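Local coordinates for protein putative hyaluronoglucosaminidase (Clostridium perfringens, PDB 6PWI) that probably acts as a hexosaminidase of glycoside hydrolase family 84, the chain here being the part of a larger secreted protein that holds the catalytic barrel, at residues Phe202-Met208 against Leu436-Ala440; Met208-Ala214 against Lys248-Thr254; Arg291-Ala297 against Val324-Val330. All coordinates share one frame; numbering follows the deposited sequence.

Contact 1 (Phe202-Met208 against Leu436-Ala440); sequences FGGDFKM and LFAIA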
loop_
_atom_site.group_PDB
_atom_site.type_symbol
_atom_site.label_atom_id
_atom_site.label_comp_id
_atom_site.label_asym_id
_atom_site.label_seq_id
_atom_site.Cartn_x
_atom_site.Cartn_y
_atom_site.Cartn_z
ATOM N N PHE A 202 -7.913 -3.511 -3.705
ATOM C CA PHE A 202 -7.347 -2.198 -3.959
ATOM C C PHE A 202 -5.956 -2.335 -4.571
ATOM O O PHE A 202 -5.686 -1.757 -5.622
ATOM C CB PHE A 202 -7.366 -1.335 -2.695
ATOM C CG PHE A 202 -6.908 0.088 -2.905
ATOM C CD1 PHE A 202 -5.600 0.463 -2.631
ATOM C CD2 PHE A 202 -7.781 1.050 -3.390
ATOM C CE1 PHE A 202 -5.181 1.772 -2.827
ATOM C CE2 PHE A 202 -7.357 2.357 -3.590
ATOM C CZ PHE A 202 -6.061 2.721 -3.301
ATOM N N GLY A 203 -5.085 -3.110 -3.909
ATOM C CA GLY A 203 -3.741 -3.376 -4.398
ATOM C C GLY A 203 -3.742 -3.889 -5.836
ATOM O O GLY A 203 -2.849 -3.560 -6.619
ATOM N N GLY A 204 -4.769 -4.678 -6.180
ATOM C CA GLY A 204 -4.873 -5.315 -7.481
ATOM C C GLY A 204 -5.139 -4.303 -8.591
ATOM O O GLY A 204 -4.752 -4.526 -9.740
ATOM N N ASP A 205 -5.802 -3.198 -8.227
ATOM C CA ASP A 205 -6.046 -2.093 -9.141
ATOM C C ASP A 205 -4.759 -1.320 -9.429
ATOM O O ASP A 205 -4.728 -0.535 -10.372
ATOM C CB ASP A 205 -7.162 -1.167 -8.643
ATOM C CG ASP A 205 -8.576 -1.699 -8.853
ATOM O OD1 ASP A 205 -8.746 -2.660 -9.646
ATOM O OD2 ASP A 205 -9.514 -1.146 -8.223
ATOM N N PHE A 206 -3.700 -1.538 -8.631
ATOM C CA PHE A 206 -2.452 -0.810 -8.826
ATOM C C PHE A 206 -1.268 -1.767 -8.995
ATOM O O PHE A 206 -0.118 -1.392 -8.776
ATOM C CB PHE A 206 -2.311 0.315 -7.793
ATOM C CG PHE A 206 -3.517 1.217 -7.762
ATOM C CD1 PHE A 206 -3.765 2.112 -8.796
ATOM C CD2 PHE A 206 -4.440 1.129 -6.728
ATOM C CE1 PHE A 206 -4.899 2.911 -8.784
ATOM C CE2 PHE A 206 -5.577 1.924 -6.721
ATOM C CZ PHE A 206 -5.804 2.813 -7.750
ATOM N N LYS A 207 -1.569 -3.003 -9.419
ATOM C CA LYS A 207 -0.578 -3.961 -9.892
ATOM C C LYS A 207 0.258 -4.525 -8.742
ATOM O O LYS A 207 1.368 -5.006 -8.964
ATOM C CB LYS A 207 0.313 -3.344 -10.975
ATOM C CG LYS A 207 -0.420 -2.774 -12.182
ATOM C CD LYS A 207 0.522 -2.440 -13.318
ATOM C CE LYS A 207 -0.176 -2.028 -14.595
ATOM N NZ LYS A 207 -0.792 -0.687 -14.474
ATOM N N MET A 208 -0.277 -4.479 -7.515
ATOM C CA MET A 208 0.353 -5.153 -6.390
ATOM C C MET A 208 0.201 -6.664 -6.564
ATOM O O MET A 208 -0.759 -7.120 -7.184
ATOM C CB MET A 208 -0.268 -4.712 -5.061
ATOM C CG MET A 208 0.210 -3.340 -4.625
ATOM S SD MET A 208 -0.359 -2.872 -2.973
ATOM C CE MET A 208 1.116 -2.100 -2.312
ATOM N N LEU A 436 -0.841 2.175 0.594
ATOM C CA LEU A 436 -0.854 1.104 -0.392
ATOM C C LEU A 436 -0.629 1.702 -1.776
ATOM O O LEU A 436 0.191 1.197 -2.540
ATOM C CB LEU A 436 -2.164 0.312 -0.320
ATOM C CG LEU A 436 -2.075 -1.048 0.375
ATOM C CD1 LEU A 436 -1.828 -0.890 1.870
ATOM C CD2 LEU A 436 -3.344 -1.852 0.136
ATOM N N PHE A 437 -1.334 2.804 -2.068
ATOM C CA PHE A 437 -1.171 3.506 -3.330
ATOM C C PHE A 437 0.289 3.915 -3.521
ATOM O O PHE A 437 0.837 3.722 -4.604
ATOM C CB PHE A 437 -2.091 4.723 -3.393
ATOM C CG PHE A 437 -2.263 5.305 -4.773
ATOM C CD1 PHE A 437 -3.319 4.909 -5.583
ATOM C CD2 PHE A 437 -1.375 6.254 -5.263
ATOM C CE1 PHE A 437 -3.486 5.461 -6.847
ATOM C CE2 PHE A 437 -1.540 6.798 -6.530
ATOM C CZ PHE A 437 -2.601 6.410 -7.316
ATOM N N ALA A 438 0.911 4.455 -2.460
ATOM C CA ALA A 438 2.274 4.957 -2.541
ATOM C C ALA A 438 3.239 3.824 -2.879
ATOM O O ALA A 438 3.990 3.924 -3.851
ATOM C CB ALA A 438 2.661 5.658 -1.267
ATOM N N ILE A 439 3.185 2.745 -2.090
ATOM C CA ILE A 439 4.067 1.595 -2.252
ATOM C C ILE A 439 3.856 0.937 -3.619
ATOM O O ILE A 439 4.813 0.481 -4.236
ATOM C CB ILE A 439 3.888 0.603 -1.084
ATOM C CG1 ILE A 439 4.225 1.251 0.262
ATOM C CG2 ILE A 439 4.667 -0.682 -1.306
ATOM C CD1 ILE A 439 5.486 2.065 0.262
ATOM N N ALA A 440 2.605 0.902 -4.089
ATOM C CA ALA A 440 2.285 0.318 -5.379
ATOM C C ALA A 440 2.985 1.099 -6.488
ATOM O O ALA A 440 3.644 0.503 -7.337
ATOM C CB ALA A 440 0.793 0.290 -5.582
HETATM O O HOH W 1 2.525 -2.110 -7.965
#
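M208, F206 and F202 meet L436, F437 and A440 on the outer layer of the (beta/alpha)8 barrel, where helix 193-204, which follows the first strand, comes up against helix 433-444, which follows the last. The contact thus lies where the ring of strands closes on itself. M208 can be traced atom by atom. Its CB points toward helix 433-444 and also lies close to N249. CG, placed beside the backbone N by a chi1 of -77°, lies 3.8 Å from A440 CB. The chain then runs on extended, so that SD reaches L436 CG at 4.2 Å, and a bend at chi3 (139°) carries CE into the groove between L436 and I439. There CE is 3.4 Å from L436 O and 4.0 Å from I439 CG2, an apolar methyl laid along the helix backbone. F206 touches the same alanine: its CB lies against A440 CB, while one face of its ring receives the CE1 edge of F437. The centroids of F206 and F437 are 4.8 Å apart and the planes stand at 65°, the evidence for a T-shaped pair. Y461 adds a third ring to this pair, and F202 packs its CD1 edge against L436 CB. A type I turn runs from G204 to K207; G203 O accepts from F206 N and M208 N, which arrive from opposite faces of its plane. Polar bridging between the segments falls to one water, which donates to F206 O at 2.9 Å and to A440 O, also at 2.9 Å.

Contact 2 (Met208-Ala214 against Lys248-Thr254); sequences MNSYIFA and KNKFIWT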
loop_
_atom_site.group_PDB
_atom_site.type_symbol
_atom_site.label_atom_id
_atom_site.label_comp_id
_atom_site.label_asym_id
_atom_site.label_seq_id
_atom_site.Cartn_x
_atom_site.Cartn_y
_atom_site.Cartn_z
ATOM N N MET A 208 -0.277 -4.479 -7.515
ATOM C CA MET A 208 0.353 -5.153 -6.390
ATOM C C MET A 208 0.201 -6.664 -6.564
ATOM O O MET A 208 -0.759 -7.120 -7.184
ATOM C CB MET A 208 -0.268 -4.712 -5.061
ATOM C CG MET A 208 0.210 -3.340 -4.625
ATOM S SD MET A 208 -0.359 -2.872 -2.973
ATOM C CE MET A 208 1.116 -2.100 -2.312
ATOM N N ASN A 209 1.150 -7.436 -6.014
ATOM C CA ASN A 209 1.148 -8.872 -6.242
ATOM C C ASN A 209 1.223 -9.657 -4.930
ATOM O O ASN A 209 1.286 -10.881 -4.964
ATOM C CB ASN A 209 2.195 -9.295 -7.284
ATOM C CG ASN A 209 3.643 -9.026 -6.911
ATOM O OD1 ASN A 209 3.965 -8.710 -5.765
ATOM N ND2 ASN A 209 4.542 -9.179 -7.873
ATOM N N SER A 210 1.200 -8.963 -3.781
ATOM C CA SER A 210 1.534 -9.602 -2.517
ATOM C C SER A 210 0.669 -9.081 -1.377
ATOM O O SER A 210 0.654 -7.883 -1.103
ATOM C CB SER A 210 2.985 -9.392 -2.183
ATOM O OG SER A 210 3.815 -10.063 -3.113
ATOM N N TYR A 211 -0.020 -10.003 -0.701
ATOM C CA TYR A 211 -0.542 -9.741 0.631
ATOM C C TYR A 211 0.050 -10.781 1.573
ATOM O O TYR A 211 -0.311 -11.950 1.497
ATOM C CB TYR A 211 -2.073 -9.757 0.657
ATOM C CG TYR A 211 -2.685 -9.894 2.032
ATOM C CD1 TYR A 211 -2.142 -9.248 3.136
ATOM C CD2 TYR A 211 -3.826 -10.656 2.235
ATOM C CE1 TYR A 211 -2.702 -9.370 4.399
ATOM C CE2 TYR A 211 -4.400 -10.791 3.492
ATOM C CZ TYR A 211 -3.838 -10.143 4.577
ATOM O OH TYR A 211 -4.398 -10.263 5.814
ATOM N N ILE A 212 0.988 -10.354 2.425
ATOM C CA ILE A 212 1.593 -11.287 3.356
ATOM C C ILE A 212 0.751 -11.319 4.624
ATOM O O ILE A 212 0.621 -10.317 5.323
ATOM C CB ILE A 212 3.072 -10.962 3.627
ATOM C CG1 ILE A 212 3.894 -11.016 2.337
ATOM C CG2 ILE A 212 3.632 -11.904 4.684
ATOM C CD1 ILE A 212 4.994 -9.992 2.287
ATOM N N PHE A 213 0.164 -12.494 4.872
ATOM C CA PHE A 213 -0.714 -12.753 5.998
ATOM C C PHE A 213 0.127 -13.206 7.190
ATOM O O PHE A 213 0.525 -14.368 7.258
ATOM C CB PHE A 213 -1.725 -13.817 5.570
ATOM C CG PHE A 213 -2.761 -14.213 6.588
ATOM C CD1 PHE A 213 -3.919 -13.470 6.749
ATOM C CD2 PHE A 213 -2.597 -15.356 7.355
ATOM C CE1 PHE A 213 -4.882 -13.851 7.671
ATOM C CE2 PHE A 213 -3.559 -15.740 8.277
ATOM C CZ PHE A 213 -4.703 -14.989 8.429
ATOM N N ALA A 214 0.391 -12.277 8.122
ATOM C CA ALA A 214 1.188 -12.572 9.306
ATOM C C ALA A 214 0.544 -12.011 10.580
ATOM O O ALA A 214 1.240 -11.468 11.441
ATOM C CB ALA A 214 2.594 -12.051 9.109
ATOM N N LYS A 248 -5.022 -10.972 -8.171
ATOM C CA LYS A 248 -3.623 -11.312 -8.412
ATOM C C LYS A 248 -2.716 -10.635 -7.389
ATOM O O LYS A 248 -1.494 -10.699 -7.488
ATOM C CB LYS A 248 -3.202 -11.160 -9.880
ATOM C CG LYS A 248 -3.353 -12.433 -10.696
ATOM C CD LYS A 248 -2.925 -12.308 -12.142
ATOM C CE LYS A 248 -3.408 -13.463 -12.992
ATOM N NZ LYS A 248 -2.980 -14.774 -12.443
ATOM N N ASN A 249 -3.351 -10.006 -6.398
ATOM C CA ASN A 249 -2.707 -9.589 -5.168
ATOM C C ASN A 249 -2.699 -10.807 -4.240
ATOM O O ASN A 249 -3.540 -10.920 -3.352
ATOM C CB ASN A 249 -3.457 -8.371 -4.611
ATOM C CG ASN A 249 -2.734 -7.582 -3.535
ATOM O OD1 ASN A 249 -2.823 -6.360 -3.515
ATOM N ND2 ASN A 249 -2.040 -8.243 -2.619
ATOM N N LYS A 250 -1.759 -11.733 -4.466
ATOM C CA LYS A 250 -1.844 -13.082 -3.919
ATOM C C LYS A 250 -1.828 -13.054 -2.394
ATOM O O LYS A 250 -1.148 -12.232 -1.786
ATOM C CB LYS A 250 -0.640 -13.948 -4.304
ATOM C CG LYS A 250 -0.288 -14.018 -5.782
ATOM C CD LYS A 250 0.953 -14.873 -6.066
ATOM C CE LYS A 250 2.240 -14.378 -5.426
ATOM N NZ LYS A 250 2.757 -13.128 -6.044
ATOM N N PHE A 251 -2.558 -14.008 -1.804
ATOM C CA PHE A 251 -2.501 -14.320 -0.389
ATOM C C PHE A 251 -1.256 -15.164 -0.118
ATOM O O PHE A 251 -1.166 -16.301 -0.583
ATOM C CB PHE A 251 -3.764 -15.093 -0.007
ATOM C CG PHE A 251 -3.959 -15.351 1.465
ATOM C CD1 PHE A 251 -4.812 -14.553 2.220
ATOM C CD2 PHE A 251 -3.307 -16.400 2.098
ATOM C CE1 PHE A 251 -5.012 -14.796 3.572
ATOM C CE2 PHE A 251 -3.502 -16.639 3.451
ATOM C CZ PHE A 251 -4.358 -15.841 4.183
ATOM N N ILE A 252 -0.304 -14.602 0.638
ATOM C CA ILE A 252 0.901 -15.320 1.025
ATOM C C ILE A 252 0.813 -15.699 2.504
ATOM O O ILE A 252 0.727 -14.831 3.377
ATOM C CB ILE A 252 2.153 -14.481 0.717
ATOM C CG1 ILE A 252 2.264 -14.180 -0.782
ATOM C CG2 ILE A 252 3.400 -15.168 1.259
ATOM C CD1 ILE A 252 2.975 -12.890 -1.100
ATOM N N TRP A 253 0.834 -17.009 2.776
ATOM C CA TRP A 253 0.676 -17.491 4.138
ATOM C C TRP A 253 2.055 -17.572 4.784
ATOM O O TRP A 253 3.033 -17.790 4.078
ATOM C CB TRP A 253 -0.056 -18.840 4.151
ATOM C CG TRP A 253 -0.487 -19.252 5.527
ATOM C CD1 TRP A 253 -1.542 -18.759 6.244
ATOM C CD2 TRP A 253 0.157 -20.222 6.373
ATOM N NE1 TRP A 253 -1.601 -19.356 7.473
ATOM C CE2 TRP A 253 -0.573 -20.257 7.584
ATOM C CE3 TRP A 253 1.269 -21.061 6.227
ATOM C CZ2 TRP A 253 -0.226 -21.106 8.636
ATOM C CZ3 TRP A 253 1.609 -21.902 7.266
ATOM C CH2 TRP A 253 0.870 -21.920 8.454
ATOM N N THR A 254 2.132 -17.385 6.110
ATOM C CA THR A 254 3.416 -17.367 6.807
ATOM C C THR A 254 3.376 -18.240 8.063
ATOM O O THR A 254 2.300 -18.540 8.573
ATOM C CB THR A 254 3.849 -15.942 7.190
ATOM O OG1 THR A 254 2.843 -15.347 8.013
ATOM C CG2 THR A 254 4.133 -15.071 5.986
#
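Strands 210-213 and 250-254, the second and third of the parallel barrel, pair Y211 with F251 and I212 with I252 in a beta-alpha-beta unit whose crossover helix is 231-247. The segment axes approach to 4.7 Å at an angle of 28°, the twist expected of a barrel. Three backbone bonds set the register: Y211 N to K250 O (2.7 Å), I252 N to Y211 O (2.8 Å) and F213 N to I252 O (2.8 Å). The side chains then part to two faces. Y211, F213, F251 and W253 point outward to the helices and form an aromatic cluster. F251 CZ lies over one face of the F213 ring, toward its rim, with the planes 34° apart, and F213 CB in turn sits off-centre over the F251 ring. W253 meets F213 rim to rim, CD1 to CD2 at 3.7 Å, while its NE1 is bound to Y229. On the inward face I212 CG1 touches I252 CD1, and I212 CG2 meets T254 CG2. Polar side chains secure both ends. K250 bends back at chi3 and chi4, so that NZ donates to N209 O at 2.9 Å, tilted from the carbonyl plane; the K250 backbone N adds a weak bond to the same oxygen. At the far end T254 OG1, held between backbone N and carbonyl carbon by a chi1 of 58°, donates to F213 O at 2.6 Å. Eight parallel strands in the order 1-2-3-4-5-6-7-8, closed into a barrel, make the TIM-type topology, and this strand-helix-strand crossover is one step of it.

Contact 3 (Arg291-Ala297 against Val324-Val330); sequences RQFGVLA and VYEFIFV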
loop_
_atom_site.group_PDB
_atom_site.type_symbol
_atom_site.label_atom_id
_atom_site.label_comp_id
_atom_site.label_asym_id
_atom_site.label_seq_id
_atom_site.Cartn_x
_atom_site.Cartn_y
_atom_site.Cartn_z
ATOM N N ARG A 291 -0.221 -20.359 -2.858
ATOM C CA ARG A 291 0.829 -20.742 -3.795
ATOM C C ARG A 291 2.140 -20.004 -3.499
ATOM O O ARG A 291 3.061 -20.025 -4.317
ATOM C CB ARG A 291 0.350 -20.533 -5.238
ATOM C CG ARG A 291 -0.705 -21.527 -5.704
ATOM C CD ARG A 291 -0.188 -22.950 -5.854
ATOM N NE ARG A 291 -1.206 -23.914 -6.261
ATOM C CZ ARG A 291 -2.154 -24.429 -5.472
ATOM N NH1 ARG A 291 -3.017 -25.295 -5.968
ATOM N NH2 ARG A 291 -2.243 -24.087 -4.197
ATOM N N GLN A 292 2.219 -19.350 -2.330
ATOM C CA GLN A 292 3.434 -18.685 -1.880
ATOM C C GLN A 292 3.431 -18.609 -0.355
ATOM O O GLN A 292 2.390 -18.390 0.259
ATOM C CB GLN A 292 3.596 -17.304 -2.520
ATOM C CG GLN A 292 5.015 -16.764 -2.403
ATOM C CD GLN A 292 5.305 -15.519 -3.209
ATOM O OE1 GLN A 292 4.409 -14.829 -3.706
ATOM N NE2 GLN A 292 6.587 -15.219 -3.339
ATOM N N PHE A 293 4.615 -18.784 0.239
ATOM C CA PHE A 293 4.739 -18.947 1.676
ATOM C C PHE A 293 5.886 -18.097 2.219
ATOM O O PHE A 293 6.884 -17.883 1.536
ATOM C CB PHE A 293 4.946 -20.429 2.006
ATOM C CG PHE A 293 3.782 -21.313 1.642
ATOM C CD1 PHE A 293 2.718 -21.483 2.518
ATOM C CD2 PHE A 293 3.739 -21.964 0.418
ATOM C CE1 PHE A 293 1.641 -22.292 2.182
ATOM C CE2 PHE A 293 2.657 -22.766 0.078
ATOM C CZ PHE A 293 1.612 -22.933 0.961
ATOM N N GLY A 294 5.728 -17.629 3.464
ATOM C CA GLY A 294 6.775 -16.940 4.202
ATOM C C GLY A 294 7.157 -17.711 5.461
ATOM O O GLY A 294 6.306 -18.331 6.098
ATOM N N VAL A 295 8.449 -17.677 5.802
ATOM C CA VAL A 295 8.955 -18.278 7.028
ATOM C C VAL A 295 9.557 -17.164 7.879
ATOM O O VAL A 295 10.466 -16.468 7.435
ATOM C CB VAL A 295 9.985 -19.387 6.726
ATOM C CG1 VAL A 295 10.668 -19.885 7.990
ATOM C CG2 VAL A 295 9.350 -20.548 5.983
ATOM N N LEU A 296 9.046 -16.992 9.100
ATOM C CA LEU A 296 9.417 -15.838 9.902
ATOM C C LEU A 296 10.287 -16.275 11.074
ATOM O O LEU A 296 9.875 -17.109 11.877
ATOM C CB LEU A 296 8.147 -15.130 10.380
ATOM C CG LEU A 296 7.121 -14.807 9.296
ATOM C CD1 LEU A 296 5.977 -13.980 9.863
ATOM C CD2 LEU A 296 7.763 -14.082 8.125
ATOM N N ALA A 297 11.475 -15.669 11.179
ATOM C CA ALA A 297 12.470 -16.067 12.162
ATOM C C ALA A 297 12.856 -14.897 13.068
ATOM O O ALA A 297 13.848 -14.976 13.787
ATOM C CB ALA A 297 13.679 -16.642 11.460
ATOM N N VAL A 324 4.523 -23.308 -7.056
ATOM C CA VAL A 324 4.644 -22.483 -5.864
ATOM C C VAL A 324 5.765 -21.462 -6.070
ATOM O O VAL A 324 6.917 -21.827 -6.291
ATOM C CB VAL A 324 4.847 -23.337 -4.594
ATOM C CG1 VAL A 324 5.067 -22.488 -3.348
ATOM C CG2 VAL A 324 3.684 -24.285 -4.377
ATOM N N TYR A 325 5.412 -20.175 -5.986
ATOM C CA TYR A 325 6.376 -19.094 -6.092
ATOM C C TYR A 325 7.392 -19.211 -4.959
ATOM O O TYR A 325 7.207 -19.999 -4.034
ATOM C CB TYR A 325 5.666 -17.740 -6.085
ATOM C CG TYR A 325 4.765 -17.469 -7.263
ATOM C CD1 TYR A 325 5.285 -17.100 -8.497
ATOM C CD2 TYR A 325 3.384 -17.552 -7.142
ATOM C CE1 TYR A 325 4.458 -16.834 -9.581
ATOM C CE2 TYR A 325 2.544 -17.290 -8.214
ATOM C CZ TYR A 325 3.083 -16.926 -9.438
ATOM O OH TYR A 325 2.260 -16.664 -10.497
ATOM N N GLU A 326 8.464 -18.412 -5.039
ATOM C CA GLU A 326 9.608 -18.579 -4.149
ATOM C C GLU A 326 9.267 -18.106 -2.739
ATOM O O GLU A 326 8.409 -17.244 -2.558
ATOM C CB GLU A 326 10.874 -17.934 -4.721
ATOM C CG GLU A 326 10.661 -16.558 -5.319
ATOM C CD GLU A 326 11.851 -16.092 -6.141
ATOM O OE1 GLU A 326 12.492 -15.085 -5.747
ATOM O OE2 GLU A 326 12.144 -16.744 -7.169
ATOM N N PHE A 327 9.944 -18.709 -1.757
ATOM C CA PHE A 327 9.731 -18.419 -0.351
ATOM C C PHE A 327 10.258 -17.035 0.017
ATOM O O PHE A 327 11.223 -16.527 -0.559
ATOM C CB PHE A 327 10.436 -19.445 0.537
ATOM C CG PHE A 327 9.759 -20.789 0.642
ATOM C CD1 PHE A 327 8.654 -20.969 1.464
ATOM C CD2 PHE A 327 10.252 -21.885 -0.053
ATOM C CE1 PHE A 327 8.045 -22.212 1.572
ATOM C CE2 PHE A 327 9.640 -23.126 0.053
ATOM C CZ PHE A 327 8.539 -23.288 0.863
ATOM N N ILE A 328 9.591 -16.451 1.012
ATOM C CA ILE A 328 10.003 -15.230 1.673
ATOM C C ILE A 328 10.526 -15.637 3.045
ATOM O O ILE A 328 9.946 -16.511 3.682
ATOM C CB ILE A 328 8.781 -14.297 1.739
ATOM C CG1 ILE A 328 8.562 -13.621 0.383
ATOM C CG2 ILE A 328 8.900 -13.286 2.865
ATOM C CD1 ILE A 328 7.116 -13.520 -0.031
ATOM N N PHE A 329 11.642 -15.041 3.475
ATOM C CA PHE A 329 12.228 -15.351 4.772
ATOM C C PHE A 329 12.517 -14.054 5.527
ATOM O O PHE A 329 13.143 -13.144 4.995
ATOM C CB PHE A 329 13.473 -16.227 4.596
ATOM C CG PHE A 329 14.154 -16.656 5.875
ATOM C CD1 PHE A 329 13.799 -17.840 6.509
ATOM C CD2 PHE A 329 15.158 -15.885 6.443
ATOM C CE1 PHE A 329 14.414 -18.231 7.690
ATOM C CE2 PHE A 329 15.770 -16.276 7.626
ATOM C CZ PHE A 329 15.398 -17.447 8.250
ATOM N N VAL A 330 12.051 -13.974 6.775
ATOM C CA VAL A 330 12.300 -12.807 7.606
ATOM C C VAL A 330 13.343 -13.206 8.644
ATOM O O VAL A 330 13.082 -14.062 9.479
ATOM C CB VAL A 330 11.009 -12.290 8.270
ATOM C CG1 VAL A 330 11.291 -11.178 9.267
ATOM C CG2 VAL A 330 9.998 -11.827 7.247
HETATM O O HOH W 2 6.777 -20.279 -1.074
#
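R291 O accepts from Y325 N at 2.9 Å, the first bond between the fourth and fifth barrel strands and the loops leading into them. The R291 guanidinium turns elsewhere, with a salt bridge from NE to D323, a bond from NH2 to Y286 O and a cation-pi contact with the Y286 ring. Q292 follows, its chain extended, and NE2 donates to E326 O at 2.8 Å. That carbonyl lies in the amide plane, so the bond favours this rotation of the amide; the side chains of Q292 and Y325 cross at about a right angle, Q292 CD nearest Y325 CB. F293 sets its CB against F327 CE1 (3.6 Å) and its ring edge against V324 CG1, while water 2 joins F293 N to Y325 O. From F293 O on, the bonds across are all backbone: I328 N to F293 O, V295 N to I328 O (2.8 Å), V330 N to V295 O (3.0 Å), then A297 N to V330 O. G294 CA makes a CA-H...O contact with I328 O. V295 CG1 packs on F329 CD1 at 4.0 Å, L296 CD2 meets V330 CG2, and A297 CB rests against F329 CZ. The L296 side chain lies about 6 Å from that of D299, the predicted proton donor. Such bonding implies a register set by the main chain.

In the fold
All three contacts are buried and belong to one (beta/alpha)8 barrel, but at different layers. Contact 1 sets helix 193-204 and the residues running on to M208 against helix 433-444 and rests on apolar and aromatic side chains with a bridging water, whereas contacts 2 and 3 are parallel strand pairs ruled by backbone bonds. M208 belongs to both contacts 1 and 2, and G203 packs against N249, so helix layer and sheet are coupled there. Contacts 2 and 3 are neighbours in the sheet: W253 O probably accepts from G294 N, and K250 packs on Q292. Contact 3 has its centre farthest from the chain's centre, about 19 Å, though it is in the barrel wall; L296 there comes nearer D299 than A214 of contact 2.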